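Local coordinates for protein angiotensin-converting enzyme (Anopheles gambiae, PDB 6S1Y) that probably acts as a zinc-dependent dipeptidyl carboxypeptidase, hydrolysing peptides in a deep cleft of a largely helical fold, at residues Gly293-Thr298 / Asp531-Thr536; Leu300-Leu305 / Asn540-Met545; Val157-Ala162 / Gly250-Gln255. One frame throughout, in Å; residues are numbered along the deposited sequence.

Contact 1: residues Gly293-Thr298 / Asp531-Thr536; sequences GDDFFT and DIYQST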
loop_
_atom_site.group_PDB
_atom_site.type_symbol
_atom_site.label_atom_id
_atom_site.label_comp_id
_atom_site.label_asym_id
_atom_site.label_seq_id
_atom_site.Cartn_x
_atom_site.Cartn_y
_atom_site.Cartn_z
ATOM N N GLY A 293 -11.072 -0.567 15.657
ATOM C CA GLY A 293 -11.119 -1.224 14.362
ATOM C C GLY A 293 -11.705 -2.623 14.453
ATOM O O GLY A 293 -12.400 -3.077 13.537
ATOM N N ASP A 294 -11.412 -3.334 15.551
ATOM C CA ASP A 294 -12.069 -4.608 15.836
ATOM C C ASP A 294 -13.582 -4.428 15.913
ATOM O O ASP A 294 -14.343 -5.188 15.307
ATOM C CB ASP A 294 -11.523 -5.176 17.160
ATOM C CG ASP A 294 -11.836 -6.666 17.353
ATOM O OD1 ASP A 294 -12.256 -7.339 16.388
ATOM O OD2 ASP A 294 -11.655 -7.164 18.495
ATOM N N ASP A 295 -14.027 -3.393 16.634
ATOM C CA ASP A 295 -15.461 -3.132 16.779
ATOM C C ASP A 295 -16.136 -2.879 15.437
ATOM O O ASP A 295 -17.270 -3.313 15.211
ATOM C CB ASP A 295 -15.691 -1.931 17.692
ATOM C CG ASP A 295 -17.164 -1.562 17.800
ATOM O OD1 ASP A 295 -17.932 -2.324 18.452
ATOM O OD2 ASP A 295 -17.565 -0.514 17.238
ATOM N N PHE A 296 -15.474 -2.151 14.539
ATOM C CA PHE A 296 -16.091 -1.881 13.245
ATOM C C PHE A 296 -16.330 -3.190 12.501
ATOM O O PHE A 296 -17.429 -3.435 11.990
ATOM C CB PHE A 296 -15.216 -0.919 12.441
ATOM C CG PHE A 296 -15.953 -0.195 11.348
ATOM C CD1 PHE A 296 -16.522 -0.891 10.301
ATOM C CD2 PHE A 296 -16.061 1.186 11.361
ATOM C CE1 PHE A 296 -17.195 -0.237 9.298
ATOM C CE2 PHE A 296 -16.733 1.849 10.353
ATOM C CZ PHE A 296 -17.296 1.137 9.322
ATOM N N PHE A 297 -15.325 -4.069 12.472
ATOM C CA PHE A 297 -15.490 -5.352 11.791
ATOM C C PHE A 297 -16.572 -6.208 12.456
ATOM O O PHE A 297 -17.355 -6.873 11.768
ATOM C CB PHE A 297 -14.159 -6.109 11.763
ATOM C CG PHE A 297 -13.242 -5.694 10.648
ATOM C CD1 PHE A 297 -13.512 -6.065 9.334
ATOM C CD2 PHE A 297 -12.100 -4.950 10.905
ATOM C CE1 PHE A 297 -12.664 -5.678 8.286
ATOM C CE2 PHE A 297 -11.243 -4.571 9.858
ATOM C CZ PHE A 297 -11.531 -4.939 8.555
ATOM N N THR A 298 -16.624 -6.220 13.793
ATOM C CA THR A 298 -17.672 -6.997 14.464
ATOM C C THR A 298 -19.055 -6.411 14.179
ATOM O O THR A 298 -20.015 -7.158 13.951
ATOM C CB THR A 298 -17.417 -7.083 15.972
ATOM O OG1 THR A 298 -17.390 -5.773 16.546
ATOM C CG2 THR A 298 -16.078 -7.765 16.256
ATOM N N ASP A 531 -21.763 5.800 5.600
ATOM C CA ASP A 531 -21.133 5.047 6.684
ATOM C C ASP A 531 -21.768 3.659 6.747
ATOM O O ASP A 531 -22.970 3.535 7.007
ATOM C CB ASP A 531 -21.297 5.778 8.018
ATOM C CG ASP A 531 -20.547 5.106 9.149
ATOM O OD1 ASP A 531 -19.765 4.188 8.855
ATOM O OD2 ASP A 531 -20.717 5.491 10.333
ATOM N N ILE A 532 -20.966 2.612 6.518
ATOM C CA ILE A 532 -21.500 1.255 6.555
ATOM C C ILE A 532 -21.339 0.626 7.935
ATOM O O ILE A 532 -21.513 -0.589 8.096
ATOM C CB ILE A 532 -20.845 0.349 5.500
ATOM C CG1 ILE A 532 -19.381 0.059 5.857
ATOM C CG2 ILE A 532 -20.961 0.960 4.131
ATOM C CD1 ILE A 532 -18.761 -0.980 4.940
ATOM N N TYR A 533 -20.974 1.428 8.928
ATOM C CA TYR A 533 -20.924 0.952 10.308
ATOM C C TYR A 533 -22.265 0.350 10.730
ATOM O O TYR A 533 -23.313 0.994 10.612
ATOM C CB TYR A 533 -20.546 2.128 11.222
ATOM C CG TYR A 533 -20.338 1.799 12.687
ATOM C CD1 TYR A 533 -19.380 0.877 13.090
ATOM C CD2 TYR A 533 -21.084 2.441 13.678
ATOM C CE1 TYR A 533 -19.183 0.582 14.458
ATOM C CE2 TYR A 533 -20.895 2.163 15.036
ATOM C CZ TYR A 533 -19.945 1.237 15.420
ATOM O OH TYR A 533 -19.768 0.978 16.767
ATOM N N GLN A 534 -22.216 -0.894 11.230
ATOM C CA GLN A 534 -23.361 -1.648 11.754
ATOM C C GLN A 534 -24.277 -2.161 10.660
ATOM O O GLN A 534 -25.447 -2.426 10.918
ATOM C CB GLN A 534 -24.200 -0.831 12.752
ATOM C CG GLN A 534 -23.390 -0.342 13.932
ATOM C CD GLN A 534 -24.159 0.572 14.858
ATOM O OE1 GLN A 534 -24.860 1.492 14.422
ATOM N NE2 GLN A 534 -24.007 0.341 16.156
ATOM N N SER A 535 -23.785 -2.309 9.436
ATOM C CA SER A 535 -24.602 -2.843 8.350
ATOM C C SER A 535 -24.205 -4.292 8.105
ATOM O O SER A 535 -23.360 -4.589 7.262
ATOM C CB SER A 535 -24.461 -2.031 7.070
ATOM O OG SER A 535 -25.085 -2.732 5.995
ATOM N N THR A 536 -24.845 -5.205 8.849
ATOM C CA THR A 536 -24.628 -6.630 8.628
ATOM C C THR A 536 -24.996 -7.038 7.202
ATOM O O THR A 536 -24.444 -8.011 6.673
ATOM C CB THR A 536 -25.420 -7.454 9.654
ATOM O OG1 THR A 536 -26.825 -7.225 9.515
ATOM C CG2 THR A 536 -25.013 -7.088 11.072
#
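Tyr533, on a loop folded into an Asx turn and then a type II beta turn, packs over Phe296 of helix 286-299. Asp531 starts the sequence: its OD1 takes the backbone N-H of Tyr533 at 3.0 Å, approached from above the carboxylate plane, while OD2 turns to Lys403 and His400, so a buried carboxylate is well supplied with donors. The short Asp side chain suits this job of folding the loop back on itself. Ile532 follows, laying its CG1 at the edge of the Phe296 ring, 4.1 Å from CE1, with helix 495-514 behind it. Next, Tyr533 sets its CD1 over one face of that ring, 3.8 Å from Phe296 CD2, the planes oblique at 52°. A tyrosine suits a place where a packed ring must also carry a polar end to a partly exposed carboxylate: Asp295 keeps CG beside its carbonyl carbon (chi1 176°), and Tyr533 OH donates to the syn lone pair of Asp295 OD2 at 2.7 Å. Gln534 carries the turn, its positive phi fitting the third position of a type II turn. Ser535 OG then N-caps helix 536-547, while Ser535 N bonds back to Ile532 O at 3.1 Å.

Contact 2: residues Leu300-Leu305 / Asn540-Met545; sequences LNMTKL and NQLKEM. With NAG (2-acetamido-2-deoxy-beta-D-glucopyranose), chain C.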
loop_
_atom_site.group_PDB
_atom_site.type_symbol
_atom_site.label_atom_id
_atom_site.label_comp_id
_atom_site.label_asym_id
_atom_site.label_seq_id
_atom_site.Cartn_x
_atom_site.Cartn_y
_atom_site.Cartn_z
ATOM N N LEU A 300 -20.005 -5.473 11.545
ATOM C CA LEU A 300 -20.385 -5.970 10.228
ATOM C C LEU A 300 -20.640 -7.478 10.219
ATOM O O LEU A 300 -20.668 -8.088 9.141
ATOM C CB LEU A 300 -19.309 -5.635 9.189
ATOM C CG LEU A 300 -18.958 -4.161 8.955
ATOM C CD1 LEU A 300 -17.722 -4.016 8.072
ATOM C CD2 LEU A 300 -20.125 -3.416 8.337
ATOM N N ASN A 301 -20.818 -8.089 11.397
ATOM C CA ASN A 301 -20.965 -9.540 11.503
ATOM C C ASN A 301 -19.772 -10.263 10.888
ATOM O O ASN A 301 -19.917 -11.286 10.219
ATOM C CB ASN A 301 -22.258 -10.030 10.859
ATOM C CG ASN A 301 -22.661 -11.424 11.342
ATOM O OD1 ASN A 301 -22.573 -11.723 12.525
ATOM N ND2 ASN A 301 -23.093 -12.278 10.412
ATOM N N MET A 302 -18.584 -9.731 11.123
ATOM C CA MET A 302 -17.335 -10.305 10.647
ATOM C C MET A 302 -16.520 -10.730 11.858
ATOM O O MET A 302 -16.838 -10.381 12.988
ATOM C CB MET A 302 -16.576 -9.299 9.753
ATOM C CG MET A 302 -17.352 -8.941 8.457
ATOM S SD MET A 302 -16.530 -7.806 7.270
ATOM C CE MET A 302 -15.324 -8.911 6.552
ATOM N N THR A 303 -15.438 -11.471 11.611
ATOM C CA THR A 303 -14.771 -12.191 12.683
ATOM C C THR A 303 -14.076 -11.248 13.652
ATOM O O THR A 303 -13.308 -10.374 13.241
ATOM C CB THR A 303 -13.754 -13.174 12.114
ATOM O OG1 THR A 303 -14.421 -14.099 11.249
ATOM C CG2 THR A 303 -13.041 -13.920 13.247
ATOM N N LYS A 304 -14.342 -11.441 14.943
ATOM C CA LYS A 304 -13.633 -10.745 16.006
ATOM C C LYS A 304 -12.184 -11.215 16.067
ATOM O O LYS A 304 -11.872 -12.365 15.760
ATOM C CB LYS A 304 -14.320 -11.014 17.353
ATOM C CG LYS A 304 -13.752 -10.244 18.539
ATOM C CD LYS A 304 -13.901 -11.031 19.844
ATOM C CE LYS A 304 -14.552 -10.196 20.945
ATOM N NZ LYS A 304 -14.000 -8.810 21.057
ATOM N N LEU A 305 -11.292 -10.321 16.486
ATOM C CA LEU A 305 -9.873 -10.682 16.522
ATOM C C LEU A 305 -9.648 -11.772 17.567
ATOM O O LEU A 305 -10.084 -11.617 18.706
ATOM C CB LEU A 305 -8.999 -9.460 16.844
ATOM C CG LEU A 305 -8.898 -8.382 15.759
ATOM C CD1 LEU A 305 -8.167 -7.159 16.269
ATOM C CD2 LEU A 305 -8.195 -8.924 14.519
ATOM N N ASN A 540 -22.166 -9.137 5.264
ATOM C CA ASN A 540 -22.413 -10.497 4.804
ATOM C C ASN A 540 -21.930 -10.677 3.374
ATOM O O ASN A 540 -21.290 -11.687 3.055
ATOM C CB ASN A 540 -23.905 -10.842 4.922
ATOM C CG ASN A 540 -24.368 -10.961 6.373
ATOM O OD1 ASN A 540 -23.579 -11.258 7.267
ATOM N ND2 ASN A 540 -25.659 -10.730 6.604
ATOM N N GLN A 541 -22.215 -9.709 2.494
ATOM C CA GLN A 541 -21.729 -9.831 1.123
ATOM C C GLN A 541 -20.210 -9.697 1.062
ATOM O O GLN A 541 -19.556 -10.362 0.250
ATOM C CB GLN A 541 -22.390 -8.792 0.225
ATOM C CG GLN A 541 -23.845 -9.106 -0.120
ATOM C CD GLN A 541 -23.987 -10.377 -0.930
ATOM O OE1 GLN A 541 -23.474 -10.476 -2.048
ATOM N NE2 GLN A 541 -24.680 -11.361 -0.362
ATOM N N LEU A 542 -19.630 -8.875 1.932
ATOM C CA LEU A 542 -18.180 -8.745 1.961
ATOM C C LEU A 542 -17.520 -10.038 2.438
ATOM O O LEU A 542 -16.603 -10.549 1.776
ATOM C CB LEU A 542 -17.802 -7.550 2.839
ATOM C CG LEU A 542 -16.323 -7.215 2.984
ATOM C CD1 LEU A 542 -15.666 -6.970 1.638
ATOM C CD2 LEU A 542 -16.149 -5.991 3.886
ATOM N N LYS A 543 -17.984 -10.587 3.576
ATOM C CA LYS A 543 -17.535 -11.900 4.054
ATOM C C LYS A 543 -17.464 -12.926 2.928
ATOM O O LYS A 543 -16.473 -13.646 2.779
ATOM C CB LYS A 543 -18.489 -12.458 5.119
ATOM C CG LYS A 543 -18.400 -11.877 6.488
ATOM C CD LYS A 543 -19.562 -12.394 7.349
ATOM C CE LYS A 543 -19.411 -13.858 7.726
ATOM N NZ LYS A 543 -20.632 -14.361 8.412
ATOM N N GLU A 544 -18.545 -13.030 2.153
ATOM C CA GLU A 544 -18.607 -14.027 1.092
ATOM C C GLU A 544 -17.458 -13.850 0.106
ATOM O O GLU A 544 -16.805 -14.823 -0.290
ATOM C CB GLU A 544 -19.963 -13.939 0.376
ATOM C CG GLU A 544 -20.291 -15.162 -0.474
ATOM C CD GLU A 544 -21.556 -15.004 -1.323
ATOM O OE1 GLU A 544 -22.530 -14.382 -0.845
ATOM O OE2 GLU A 544 -21.570 -15.510 -2.477
ATOM N N MET A 545 -17.196 -12.613 -0.316
ATOM C CA MET A 545 -16.107 -12.388 -1.263
ATOM C C MET A 545 -14.771 -12.804 -0.655
ATOM O O MET A 545 -14.000 -13.540 -1.273
ATOM C CB MET A 545 -16.077 -10.923 -1.699
ATOM C CG MET A 545 -14.963 -10.603 -2.693
ATOM S SD MET A 545 -15.110 -8.932 -3.406
ATOM C CE MET A 545 -14.528 -7.904 -2.072
HETATM C C1 NAG C . -23.538 -13.625 10.701
HETATM C C2 NAG C . -25.013 -13.723 10.293
HETATM C C3 NAG C . -25.535 -15.144 10.494
HETATM C C4 NAG C . -24.637 -16.168 9.808
HETATM C C5 NAG C . -23.186 -15.960 10.253
HETATM C C6 NAG C . -22.201 -16.834 9.513
HETATM C C7 NAG C . -26.454 -11.738 10.478
HETATM C C8 NAG C . -27.213 -10.845 11.408
HETATM N N2 NAG C . -25.817 -12.769 11.044
HETATM O O3 NAG C . -26.844 -15.214 9.943
HETATM O O4 NAG C . -25.074 -17.492 10.125
HETATM O O5 NAG C . -22.783 -14.603 10.001
HETATM O O6 NAG C . -20.869 -16.586 9.941
HETATM O O7 NAG C . -26.425 -11.538 9.268
#
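Met302 packs on Leu542 and Lys543 just where a Schellman motif ends helix 286-299. Met302 and Leu542 are buried, with Met302 SD 3.9 Å from Leu542 CD2 and the two side chains crossing at about a right angle. The bend at chi3 (75°) swings the methyl CE over the same leucine branch. An unbranched, flexible methionine fits well here, since its CG also meets the CG of Lys543 at 3.7 Å as the two chains run past each other in opposite directions. Asn301, Asn540 and Lys543 form the partly exposed side, joined mostly through a sugar. Asn301, whose positive phi suits the C-prime place, carries this N-linked sugar on ND2; the same nitrogen makes only a weak bond to Asn540 OD1, 3.3 Å long. Asn540 ND2 donates to the acetamido O7 at 2.9 Å, and Lys543 NZ to O6 at 2.7 Å, with the ring oxygen O5 equally near. Lys543 thus serves both sides: its CD methylene lies against Asn301 O at 3.1 Å, its ammonium at the glycan. On the buried side, Met302 also touches Gln363 of helix 349-368, Leu542 leans on Leu561 of helix 554-562, and Leu300 meets Leu391 of helix 381-395.

Contact 3: residues Val157-Ala162 / Gly250-Gln255; sequences VQWYNA and GNLWAQ. With KSN ((2~{S})-2-[[(4~{S})-4-azanyl-5-oxidanyl-5-oxidanylidene-pentanoyl]amino]pentanedioic acid), chain H.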
loop_
_atom_site.group_PDB
_atom_site.type_symbol
_atom_site.label_atom_id
_atom_site.label_comp_id
_atom_site.label_asym_id
_atom_site.label_seq_id
_atom_site.Cartn_x
_atom_site.Cartn_y
_atom_site.Cartn_z
ATOM N N VAL A 157 17.291 15.323 2.294
ATOM C CA VAL A 157 18.622 14.973 1.798
ATOM C C VAL A 157 19.270 13.884 2.652
ATOM O O VAL A 157 19.853 12.926 2.126
ATOM C CB VAL A 157 19.509 16.225 1.731
ATOM C CG1 VAL A 157 20.978 15.837 1.469
ATOM C CG2 VAL A 157 18.972 17.184 0.653
ATOM N N GLN A 158 19.206 14.029 3.979
ATOM C CA GLN A 158 19.716 12.991 4.870
ATOM C C GLN A 158 19.081 11.642 4.570
ATOM O O GLN A 158 19.777 10.630 4.418
ATOM C CB GLN A 158 19.444 13.378 6.319
ATOM C CG GLN A 158 20.288 14.541 6.802
ATOM C CD GLN A 158 21.707 14.134 7.094
ATOM O OE1 GLN A 158 21.961 13.075 7.699
ATOM N NE2 GLN A 158 22.650 14.966 6.683
ATOM N N TRP A 159 17.751 11.606 4.485
ATOM C CA TRP A 159 17.061 10.333 4.319
ATOM C C TRP A 159 17.487 9.637 3.033
ATOM O O TRP A 159 17.860 8.455 3.046
ATOM C CB TRP A 159 15.541 10.535 4.328
ATOM C CG TRP A 159 14.833 9.244 4.016
ATOM C CD1 TRP A 159 14.256 8.879 2.834
ATOM C CD2 TRP A 159 14.677 8.119 4.898
ATOM N NE1 TRP A 159 13.750 7.601 2.920
ATOM C CE2 TRP A 159 13.985 7.121 4.181
ATOM C CE3 TRP A 159 15.045 7.869 6.230
ATOM C CZ2 TRP A 159 13.656 5.895 4.747
ATOM C CZ3 TRP A 159 14.725 6.657 6.786
ATOM C CH2 TRP A 159 14.045 5.676 6.044
ATOM N N TYR A 160 17.408 10.348 1.904
ATOM C CA TYR A 160 17.677 9.751 0.602
ATOM C C TYR A 160 19.155 9.399 0.448
ATOM O O TYR A 160 19.489 8.382 -0.162
ATOM C CB TYR A 160 17.221 10.712 -0.512
ATOM C CG TYR A 160 15.739 10.657 -0.833
ATOM C CD1 TYR A 160 14.786 11.318 -0.018
ATOM C CD2 TYR A 160 15.272 9.908 -1.901
ATOM C CE1 TYR A 160 13.407 11.225 -0.284
ATOM C CE2 TYR A 160 13.893 9.814 -2.177
ATOM C CZ TYR A 160 12.980 10.484 -1.385
ATOM O OH TYR A 160 11.658 10.392 -1.704
ATOM N N ASN A 161 20.059 10.224 0.982
ATOM C CA ASN A 161 21.479 9.889 0.883
ATOM C C ASN A 161 21.798 8.608 1.664
ATOM O O ASN A 161 22.706 7.869 1.291
ATOM C CB ASN A 161 22.358 11.057 1.367
ATOM C CG ASN A 161 22.599 12.125 0.269
ATOM O OD1 ASN A 161 21.730 12.368 -0.595
ATOM N ND2 ASN A 161 23.773 12.769 0.298
ATOM N N ALA A 162 21.041 8.307 2.714
ATOM C CA ALA A 162 21.320 7.159 3.560
ATOM C C ALA A 162 20.620 5.878 3.112
ATOM O O ALA A 162 21.160 4.782 3.346
ATOM C CB ALA A 162 20.909 7.472 5.007
ATOM N N GLY A 250 4.458 17.138 3.061
ATOM C CA GLY A 250 4.095 16.520 4.317
ATOM C C GLY A 250 4.471 15.070 4.448
ATOM O O GLY A 250 4.097 14.443 5.438
ATOM N N ASN A 251 5.258 14.549 3.499
ATOM C CA ASN A 251 5.487 13.115 3.339
ATOM C C ASN A 251 6.779 12.942 2.540
ATOM O O ASN A 251 6.960 13.604 1.525
ATOM C CB ASN A 251 4.294 12.474 2.621
ATOM C CG ASN A 251 4.518 11.022 2.309
ATOM O OD1 ASN A 251 5.218 10.680 1.347
ATOM N ND2 ASN A 251 3.923 10.139 3.112
ATOM N N LEU A 252 7.675 12.060 3.008
ATOM C CA LEU A 252 9.007 11.963 2.425
ATOM C C LEU A 252 8.979 11.574 0.946
ATOM O O LEU A 252 9.907 11.912 0.200
ATOM C CB LEU A 252 9.847 10.935 3.184
ATOM C CG LEU A 252 10.810 11.460 4.247
ATOM C CD1 LEU A 252 11.436 10.307 4.991
ATOM C CD2 LEU A 252 11.882 12.318 3.601
ATOM N N TRP A 253 7.961 10.843 0.508
ATOM C CA TRP A 253 7.835 10.416 -0.869
ATOM C C TRP A 253 6.782 11.208 -1.635
ATOM O O TRP A 253 6.587 10.968 -2.827
ATOM C CB TRP A 253 7.515 8.922 -0.885
ATOM C CG TRP A 253 8.452 8.181 0.017
ATOM C CD1 TRP A 253 9.670 7.685 -0.313
ATOM C CD2 TRP A 253 8.256 7.887 1.410
ATOM N NE1 TRP A 253 10.252 7.081 0.777
ATOM C CE2 TRP A 253 9.409 7.211 1.856
ATOM C CE3 TRP A 253 7.209 8.115 2.318
ATOM C CZ2 TRP A 253 9.539 6.744 3.155
ATOM C CZ3 TRP A 253 7.351 7.668 3.627
ATOM C CH2 TRP A 253 8.510 6.984 4.033
ATOM N N ALA A 254 6.103 12.146 -0.974
ATOM C CA ALA A 254 4.994 12.906 -1.564
ATOM C C ALA A 254 3.904 11.992 -2.087
ATOM O O ALA A 254 3.212 12.336 -3.057
ATOM C CB ALA A 254 5.488 13.827 -2.681
ATOM N N GLN A 255 3.733 10.824 -1.465
ATOM C CA GLN A 255 2.763 9.869 -1.987
ATOM C C GLN A 255 1.339 10.206 -1.568
ATOM O O GLN A 255 0.392 9.879 -2.279
ATOM C CB GLN A 255 3.126 8.455 -1.535
ATOM C CG GLN A 255 2.974 8.176 -0.054
ATOM C CD GLN A 255 3.520 6.796 0.298
ATOM O OE1 GLN A 255 4.709 6.523 0.078
ATOM N NE2 GLN A 255 2.652 5.898 0.756
HETATM C C10 KSN H . 4.534 -5.937 3.527
HETATM C C13 KSN H . 0.865 -3.091 3.746
HETATM C C17 KSN H . 2.584 2.942 1.892
HETATM C C02 KSN H . 1.152 2.421 2.070
HETATM C C03 KSN H . 1.023 0.953 2.499
HETATM C C04 KSN H . 2.234 0.316 3.163
HETATM C C05 KSN H . 2.001 -0.209 4.603
HETATM C C07 KSN H . 2.344 -2.689 3.964
HETATM C C08 KSN H . 3.236 -3.849 4.388
HETATM C C09 KSN H . 3.413 -4.907 3.283
HETATM N N01 KSN H . 0.392 2.586 0.826
HETATM N N06 KSN H . 2.119 -1.631 4.958
HETATM O O11 KSN H . 5.451 -5.678 4.366
HETATM O O12 KSN H . 4.565 -7.044 2.887
HETATM O O14 KSN H . 0.097 -3.102 4.748
HETATM O O15 KSN H . 0.408 -3.359 2.619
HETATM O O16 KSN H . 1.786 0.575 5.479
HETATM O O18 KSN H . 3.174 3.396 2.909
HETATM O O19 KSN H . 3.207 2.954 0.796
#
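Leu252 presses its CD1 methyl onto one face of the Trp159 indole, a CH-pi contact 3.8 Å from the centroid of the five-membered ring and 13° off its normal. With CG anti to the backbone N (chi1 174°), the Trp159 indole is sent out from helix 149-163 to the loop, and chi2 of -103° turns its face to the leucine. Beside it, Tyr160 reaches further: its OH comes within 3.0 Å of Leu252 O, which lies at the edge of the phenol ring. The hydroxyl may donate to that carbonyl, although another acceptor competes for the proton. Trp253 completes the first shell. Its CD1 sits 3.6 Å from Tyr160 OH, and its five-membered ring stands nearly perpendicular to that of Trp159 in an oblique pairing. Both indole N-H groups are satisfied by one backbone oxygen, that of Ala484, and so the two tryptophans converge on a shared acceptor. Leu252 CB lies over the centre of the Trp253 ring, so one leucine serves both indoles. Around the Trp159 indole, Leu135 of helix 135-145 touches both Trp159 and Leu252, and Tyr117 meets the ring edge-to-face.

Outward, the loop is shaped by Asn251, at the head of a type I turn. Its OD1 accepts from Trp253 N at 2.9 Å, forming an Asx turn, and from Gln255 N at 3.2 Å; the two donors come from opposite faces of the amide plane.

Segment 250-255 reaches the ligand pocket at Gln255. This side chain extends beyond CG and donates from NE2 to the ligand carboxylate oxygen O19 at 3.0 Å, while its OE1 accepts from Lys485 NZ. Lys485 also hydrogen-bonds the ligand and forms a cation-pi pair with Trp253. The aromatic packing thus probably helps to position the Gln255 amide that recognises a carboxylate, and the ammonium beside it.

Overall arrangement
Contacts 1 and 2 form one neighbourhood, their centres 9 Å apart. Their segments alternate along the chain and close across more than 230 residues; together they join the end of helix 286-299 to the start of helix 536-547. They touch directly, with a probable hydrogen bond from Leu305 N to Asp294 OD1. Contact 3 closes earlier in sequence, on the opposite side of the chain's centre, about 36 Å from contact 1 and 38 Å from contact 2 between centres. Contacts 1 and 2 thus pack against helices 349-368 and 381-395, which carry the zinc ligands, whereas contact 3 borders the pocket from the other side of the centre and reaches the ligand through Gln255.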